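Local coordinates for glycosyl hydrolase family 2, TIM barrel domain protein (PDB 6ED2) that is a gut bacterial beta-glucuronidase of glycosyl hydrolase family 2, probably cleaving glucuronic acid from glucuronide conjugates, at residues Y89-A103 with V148-N162. Residues are numbered along the deposited sequence; the frame is centred on the assembly and turned at random.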
loop_
_atom_site.group_PDB
_atom_site.type_symbol
_atom_site.label_atom_id
_atom_site.label_comp_id
_atom_site.label_asym_id
_atom_site.label_seq_id
_atom_site.Cartn_x
_atom_site.Cartn_y
_atom_site.Cartn_z
ATOM N N TYR A 89 27.629 -4.815 7.838
ATOM C CA TYR A 89 28.958 -5.173 8.322
ATOM C C TYR A 89 29.552 -6.326 7.524
ATOM O O TYR A 89 28.912 -7.372 7.325
ATOM C CB TYR A 89 28.921 -5.562 9.799
ATOM C CG TYR A 89 30.295 -5.937 10.288
ATOM C CD1 TYR A 89 31.187 -4.953 10.720
ATOM C CD2 TYR A 89 30.730 -7.262 10.279
ATOM C CE1 TYR A 89 32.459 -5.279 11.162
ATOM C CE2 TYR A 89 32.016 -7.601 10.710
ATOM C CZ TYR A 89 32.870 -6.603 11.150
ATOM O OH TYR A 89 34.137 -6.920 11.590
ATOM N N CYS A 90 30.797 -6.147 7.092
ATOM C CA CYS A 90 31.487 -7.146 6.282
ATOM C C CYS A 90 32.875 -7.369 6.864
ATOM O O CYS A 90 33.683 -6.437 6.917
ATOM C CB CYS A 90 31.568 -6.705 4.817
ATOM S SG CYS A 90 32.234 -7.994 3.701
ATOM N N GLY A 91 33.138 -8.579 7.323
ATOM C CA GLY A 91 34.424 -8.863 7.929
ATOM C C GLY A 91 34.293 -9.967 8.963
ATOM O O GLY A 91 33.462 -10.860 8.824
ATOM N N ASP A 92 35.154 -9.881 9.980
ATOM C CA ASP A 92 35.173 -10.832 11.093
ATOM C C ASP A 92 34.145 -10.443 12.157
ATOM O O ASP A 92 34.011 -9.264 12.504
ATOM C CB ASP A 92 36.555 -10.845 11.757
ATOM C CG ASP A 92 37.614 -11.581 10.956
ATOM O OD1 ASP A 92 37.289 -12.342 10.013
ATOM O OD2 ASP A 92 38.798 -11.386 11.291
ATOM N N PHE A 93 33.446 -11.443 12.699
ATOM C CA PHE A 93 32.527 -11.240 13.812
ATOM C C PHE A 93 32.502 -12.506 14.666
ATOM O O PHE A 93 32.764 -13.611 14.179
ATOM C CB PHE A 93 31.100 -10.874 13.333
ATOM C CG PHE A 93 30.549 -11.794 12.262
ATOM C CD1 PHE A 93 29.719 -12.859 12.603
ATOM C CD2 PHE A 93 30.862 -11.588 10.912
ATOM C CE1 PHE A 93 29.199 -13.714 11.641
ATOM C CE2 PHE A 93 30.351 -12.434 9.927
ATOM C CZ PHE A 93 29.514 -13.506 10.293
ATOM N N TRP A 94 32.158 -12.338 15.947
ATOM C CA TRP A 94 32.286 -13.402 16.938
ATOM C C TRP A 94 30.947 -13.736 17.583
ATOM O O TRP A 94 30.171 -12.841 17.948
ATOM C CB TRP A 94 33.272 -13.012 18.045
ATOM C CG TRP A 94 34.706 -12.830 17.623
ATOM C CD1 TRP A 94 35.228 -11.785 16.934
ATOM C CD2 TRP A 94 35.800 -13.705 17.921
ATOM N NE1 TRP A 94 36.586 -11.951 16.773
ATOM C CE2 TRP A 94 36.959 -13.128 17.367
ATOM C CE3 TRP A 94 35.909 -14.926 18.598
ATOM C CZ2 TRP A 94 38.218 -13.734 17.462
ATOM C CZ3 TRP A 94 37.150 -15.521 18.701
ATOM C CH2 TRP A 94 38.289 -14.926 18.134
ATOM N N TYR A 95 30.702 -15.031 17.735
ATOM C CA TYR A 95 29.623 -15.571 18.542
ATOM C C TYR A 95 30.228 -16.297 19.738
ATOM O O TYR A 95 31.307 -16.891 19.641
ATOM C CB TYR A 95 28.764 -16.548 17.742
ATOM C CG TYR A 95 27.780 -15.924 16.787
ATOM C CD1 TYR A 95 26.426 -15.880 17.098
ATOM C CD2 TYR A 95 28.190 -15.415 15.553
ATOM C CE1 TYR A 95 25.510 -15.332 16.228
ATOM C CE2 TYR A 95 27.267 -14.850 14.665
ATOM C CZ TYR A 95 25.930 -14.809 15.014
ATOM O OH TYR A 95 24.997 -14.257 14.157
ATOM N N GLU A 96 29.533 -16.248 20.872
ATOM C CA GLU A 96 30.052 -16.862 22.086
ATOM C C GLU A 96 28.888 -17.372 22.920
ATOM O O GLU A 96 27.875 -16.684 23.067
ATOM C CB GLU A 96 30.893 -15.877 22.900
ATOM C CG GLU A 96 31.564 -16.485 24.132
ATOM C CD GLU A 96 31.997 -15.438 25.160
ATOM O OE1 GLU A 96 32.957 -14.685 24.902
ATOM O OE2 GLU A 96 31.368 -15.367 26.237
ATOM N N THR A 97 29.025 -18.584 23.443
ATOM C CA THR A 97 28.075 -19.084 24.421
ATOM C C THR A 97 28.808 -20.044 25.346
ATOM O O THR A 97 30.031 -20.181 25.286
ATOM C CB THR A 97 26.855 -19.715 23.741
ATOM O OG1 THR A 97 25.893 -20.055 24.741
ATOM C CG2 THR A 97 27.226 -20.969 22.936
ATOM N N SER A 98 28.056 -20.676 26.237
ATOM C CA SER A 98 28.592 -21.618 27.204
ATOM C C SER A 98 27.753 -22.869 27.137
ATOM O O SER A 98 26.550 -22.806 26.883
ATOM C CB SER A 98 28.561 -21.083 28.651
ATOM O OG SER A 98 29.380 -19.937 28.766
ATOM N N PHE A 99 28.386 -24.009 27.362
ATOM C CA PHE A 99 27.632 -25.246 27.384
ATOM C C PHE A 99 28.181 -26.118 28.491
ATOM O O PHE A 99 29.368 -26.057 28.837
ATOM C CB PHE A 99 27.664 -25.990 26.036
ATOM C CG PHE A 99 29.041 -26.411 25.582
ATOM C CD1 PHE A 99 29.515 -27.692 25.842
ATOM C CD2 PHE A 99 29.851 -25.539 24.869
ATOM C CE1 PHE A 99 30.788 -28.089 25.404
ATOM C CE2 PHE A 99 31.123 -25.934 24.426
ATOM C CZ PHE A 99 31.588 -27.202 24.703
ATOM N N PHE A 100 27.295 -26.909 29.057
ATOM C CA PHE A 100 27.634 -27.758 30.174
ATOM C C PHE A 100 27.847 -29.160 29.651
ATOM O O PHE A 100 27.030 -29.664 28.874
ATOM C CB PHE A 100 26.528 -27.761 31.229
ATOM C CG PHE A 100 26.932 -28.446 32.504
ATOM C CD1 PHE A 100 27.679 -27.773 33.457
ATOM C CD2 PHE A 100 26.599 -29.777 32.728
ATOM C CE1 PHE A 100 28.059 -28.404 34.633
ATOM C CE2 PHE A 100 26.975 -30.416 33.898
ATOM C CZ PHE A 100 27.701 -29.729 34.854
ATOM N N VAL A 101 28.921 -29.792 30.092
ATOM C CA VAL A 101 29.176 -31.188 29.761
ATOM C C VAL A 101 28.955 -32.006 31.027
ATOM O O VAL A 101 29.706 -31.849 31.995
ATOM C CB VAL A 101 30.595 -31.395 29.211
ATOM C CG1 VAL A 101 30.843 -32.877 28.974
ATOM C CG2 VAL A 101 30.790 -30.588 27.932
ATOM N N PRO A 102 27.958 -32.880 31.064
ATOM C CA PRO A 102 27.708 -33.665 32.277
ATOM C C PRO A 102 28.882 -34.573 32.606
ATOM O O PRO A 102 29.611 -35.035 31.724
ATOM C CB PRO A 102 26.459 -34.481 31.924
ATOM C CG PRO A 102 25.837 -33.770 30.755
ATOM C CD PRO A 102 26.961 -33.124 30.009
ATOM N N ALA A 103 29.055 -34.830 33.902
ATOM C CA ALA A 103 30.054 -35.798 34.337
ATOM C C ALA A 103 29.839 -37.151 33.673
ATOM O O ALA A 103 30.799 -37.805 33.255
ATOM C CB ALA A 103 30.009 -35.947 35.856
ATOM N N VAL A 148 37.097 -30.381 26.621
ATOM C CA VAL A 148 36.082 -29.913 27.558
ATOM C C VAL A 148 36.458 -30.305 28.980
ATOM O O VAL A 148 37.166 -31.293 29.218
ATOM C CB VAL A 148 34.696 -30.475 27.186
ATOM C CG1 VAL A 148 34.192 -29.831 25.899
ATOM C CG2 VAL A 148 34.761 -31.992 27.061
ATOM N N ARG A 149 35.975 -29.519 29.939
ATOM C CA ARG A 149 35.988 -29.914 31.341
ATOM C C ARG A 149 34.653 -30.575 31.659
ATOM O O ARG A 149 33.593 -30.032 31.326
ATOM C CB ARG A 149 36.219 -28.710 32.255
ATOM C CG ARG A 149 37.340 -27.779 31.834
ATOM C CD ARG A 149 36.906 -26.331 32.031
ATOM N NE ARG A 149 37.902 -25.363 31.564
ATOM C CZ ARG A 149 37.614 -24.105 31.228
ATOM N NH1 ARG A 149 38.583 -23.282 30.815
ATOM N NH2 ARG A 149 36.350 -23.670 31.296
ATOM N N TYR A 150 34.710 -31.740 32.298
ATOM C CA TYR A 150 33.528 -32.551 32.561
ATOM C C TYR A 150 32.824 -32.117 33.851
ATOM O O TYR A 150 33.467 -31.729 34.828
ATOM C CB TYR A 150 33.917 -34.032 32.609
ATOM C CG TYR A 150 34.263 -34.549 31.226
ATOM C CD1 TYR A 150 33.318 -35.230 30.449
ATOM C CD2 TYR A 150 35.518 -34.314 30.671
ATOM C CE1 TYR A 150 33.626 -35.676 29.171
ATOM C CE2 TYR A 150 35.834 -34.760 29.396
ATOM C CZ TYR A 150 34.888 -35.441 28.657
ATOM O OH TYR A 150 35.215 -35.868 27.400
ATOM N N ASN A 151 31.490 -32.168 33.826
ATOM C CA ASN A 151 30.627 -31.607 34.870
ATOM C C ASN A 151 30.950 -30.140 35.150
ATOM O O ASN A 151 30.859 -29.665 36.285
ATOM C CB ASN A 151 30.669 -32.431 36.160
ATOM C CG ASN A 151 29.292 -32.537 36.815
ATOM O OD1 ASN A 151 28.331 -33.041 36.204
ATOM N ND2 ASN A 151 29.182 -32.043 38.055
ATOM N N GLN A 152 31.308 -29.404 34.102
ATOM C CA GLN A 152 31.534 -27.972 34.211
ATOM C C GLN A 152 30.987 -27.290 32.972
ATOM O O GLN A 152 30.600 -27.939 31.992
ATOM C CB GLN A 152 33.019 -27.636 34.384
ATOM C CG GLN A 152 33.646 -28.340 35.557
ATOM C CD GLN A 152 35.121 -28.103 35.644
ATOM O OE1 GLN A 152 35.580 -26.962 35.599
ATOM N NE2 GLN A 152 35.886 -29.186 35.762
ATOM N N PHE A 153 30.962 -25.962 33.033
ATOM C CA PHE A 153 30.637 -25.166 31.866
ATOM C C PHE A 153 31.876 -24.984 30.989
ATOM O O PHE A 153 33.014 -24.990 31.469
ATOM C CB PHE A 153 30.053 -23.815 32.279
ATOM C CG PHE A 153 28.620 -23.904 32.707
ATOM C CD1 PHE A 153 27.602 -23.996 31.758
ATOM C CD2 PHE A 153 28.286 -23.938 34.057
ATOM C CE1 PHE A 153 26.272 -24.105 32.136
ATOM C CE2 PHE A 153 26.950 -24.050 34.460
ATOM C CZ PHE A 153 25.940 -24.124 33.498
ATOM N N ASN A 154 31.635 -24.848 29.687
ATOM C CA ASN A 154 32.682 -24.706 28.689
ATOM C C ASN A 154 32.353 -23.540 27.776
ATOM O O ASN A 154 31.185 -23.318 27.442
ATOM C CB ASN A 154 32.822 -26.004 27.890
ATOM C CG ASN A 154 33.306 -27.155 28.753
ATOM O OD1 ASN A 154 34.505 -27.406 28.832
ATOM N ND2 ASN A 154 32.383 -27.842 29.418
ATOM N N LYS A 155 33.381 -22.794 27.377
ATOM C CA LYS A 155 33.192 -21.634 26.518
ATOM C C LYS A 155 33.279 -22.040 25.049
ATOM O O LYS A 155 34.247 -22.679 24.624
ATOM C CB LYS A 155 34.220 -20.550 26.821
ATOM C CG LYS A 155 34.061 -19.354 25.900
ATOM C CD LYS A 155 34.462 -18.069 26.579
ATOM C CE LYS A 155 33.417 -17.640 27.581
ATOM N NZ LYS A 155 33.882 -16.426 28.305
ATOM N N LEU A 156 32.257 -21.676 24.281
ATOM C CA LEU A 156 32.219 -21.891 22.842
ATOM C C LEU A 156 32.319 -20.536 22.170
ATOM O O LEU A 156 31.427 -19.696 22.339
ATOM C CB LEU A 156 30.934 -22.601 22.430
ATOM C CG LEU A 156 30.633 -22.718 20.944
ATOM C CD1 LEU A 156 31.831 -23.330 20.193
ATOM C CD2 LEU A 156 29.378 -23.564 20.789
ATOM N N SER A 157 33.400 -20.319 21.425
ATOM C CA SER A 157 33.596 -19.088 20.668
ATOM C C SER A 157 33.708 -19.419 19.189
ATOM O O SER A 157 34.451 -20.328 18.808
ATOM C CB SER A 157 34.848 -18.338 21.122
ATOM O OG SER A 157 34.894 -18.289 22.532
ATOM N N VAL A 158 32.990 -18.673 18.359
ATOM C CA VAL A 158 33.028 -18.863 16.917
ATOM C C VAL A 158 33.493 -17.563 16.285
ATOM O O VAL A 158 32.844 -16.520 16.437
ATOM C CB VAL A 158 31.669 -19.307 16.353
ATOM C CG1 VAL A 158 31.753 -19.485 14.833
ATOM C CG2 VAL A 158 31.219 -20.602 17.008
ATOM N N LEU A 159 34.626 -17.623 15.591
ATOM C CA LEU A 159 35.098 -16.521 14.765
ATOM C C LEU A 159 34.596 -16.784 13.352
ATOM O O LEU A 159 35.034 -17.736 12.693
ATOM C CB LEU A 159 36.618 -16.412 14.815
ATOM C CG LEU A 159 37.251 -15.521 13.749
ATOM C CD1 LEU A 159 36.637 -14.126 13.763
ATOM C CD2 LEU A 159 38.771 -15.456 13.947
ATOM N N ALA A 160 33.651 -15.968 12.902
ATOM C CA ALA A 160 33.068 -16.115 11.583
ATOM C C ALA A 160 33.453 -14.920 10.718
ATOM O O ALA A 160 33.924 -13.889 11.207
ATOM C CB ALA A 160 31.542 -16.270 11.677
ATOM N N ASN A 161 33.259 -15.080 9.409
ATOM C CA ASN A 161 33.628 -14.058 8.439
ATOM C C ASN A 161 32.651 -14.146 7.274
ATOM O O ASN A 161 32.241 -15.245 6.888
ATOM C CB ASN A 161 35.083 -14.257 7.968
ATOM C CG ASN A 161 35.545 -13.176 7.003
ATOM O OD1 ASN A 161 35.259 -13.239 5.819
ATOM N ND2 ASN A 161 36.238 -12.170 7.517
ATOM N N ASN A 162 32.253 -12.993 6.726
ATOM C CA ASN A 162 31.285 -12.993 5.632
ATOM C C ASN A 162 31.805 -12.275 4.391
ATOM O O ASN A 162 31.009 -11.862 3.536
ATOM C CB ASN A 162 29.962 -12.375 6.088
ATOM C CG ASN A 162 30.096 -10.909 6.438
ATOM O OD1 ASN A 162 31.204 -10.383 6.542
ATOM N ND2 ASN A 162 28.959 -10.235 6.633
HETATM O O HOH W 1 34.551 -15.681 23.147
#
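Phe93 and Ala160 exchange a pair of backbone hydrogen bonds in a ladder that runs on through Tyr95–Val158, Thr97–Leu156 and Phe99–Asn154, joining antiparallel strands 92-101 and 152-161 inside the beta-sandwich sugar-binding domain of this family 2 enzyme. At one end of the ladder, the Asn162 amide bridges the backbone just ahead of strand 92-101: ND2 gives Tyr89 O a nearly straight bond of 2.9 Å in both the amide and the carbonyl plane, while OD1 receives Gly91 N at 2.8 Å. With the amide cut back to an alanine here, Tyr89 O and Gly91 N would probably lose these mates, leaving the backbone bond from Asn162 N to Gly91 O to hold this end. Next door, Asn161 ND2 reaches Asp92 OD1 from above the carboxylate plane, at 2.7 Å.

Aromatic contacts alternate between the faces of the sheet. Leu159 lies over the Trp94 indole, with CB 3.9 Å from the centroid of the six-membered ring, while Trp94 NE1 hydrogen-bonds Asp51 OD2. On the other face, Phe99 has its CG between backbone N and carbonyl carbon (chi1 61°), which lays the ring over Asn154 CB. Back on the face of Trp94, Phe100 points its edge at the face of Phe153, the planes 69° apart.

Among the charged groups, Glu96 OE2 pairs with Lys155 NZ at 3.4 Å, and Asp64 is a second partner for the lysine. Glu96 OE1 also takes Leu65 N, Ser157 OG bonds Ala62 O, and one water donates to both Glu96 OE1, at 2.6 Å, and Ser157 OG, at 2.7 Å.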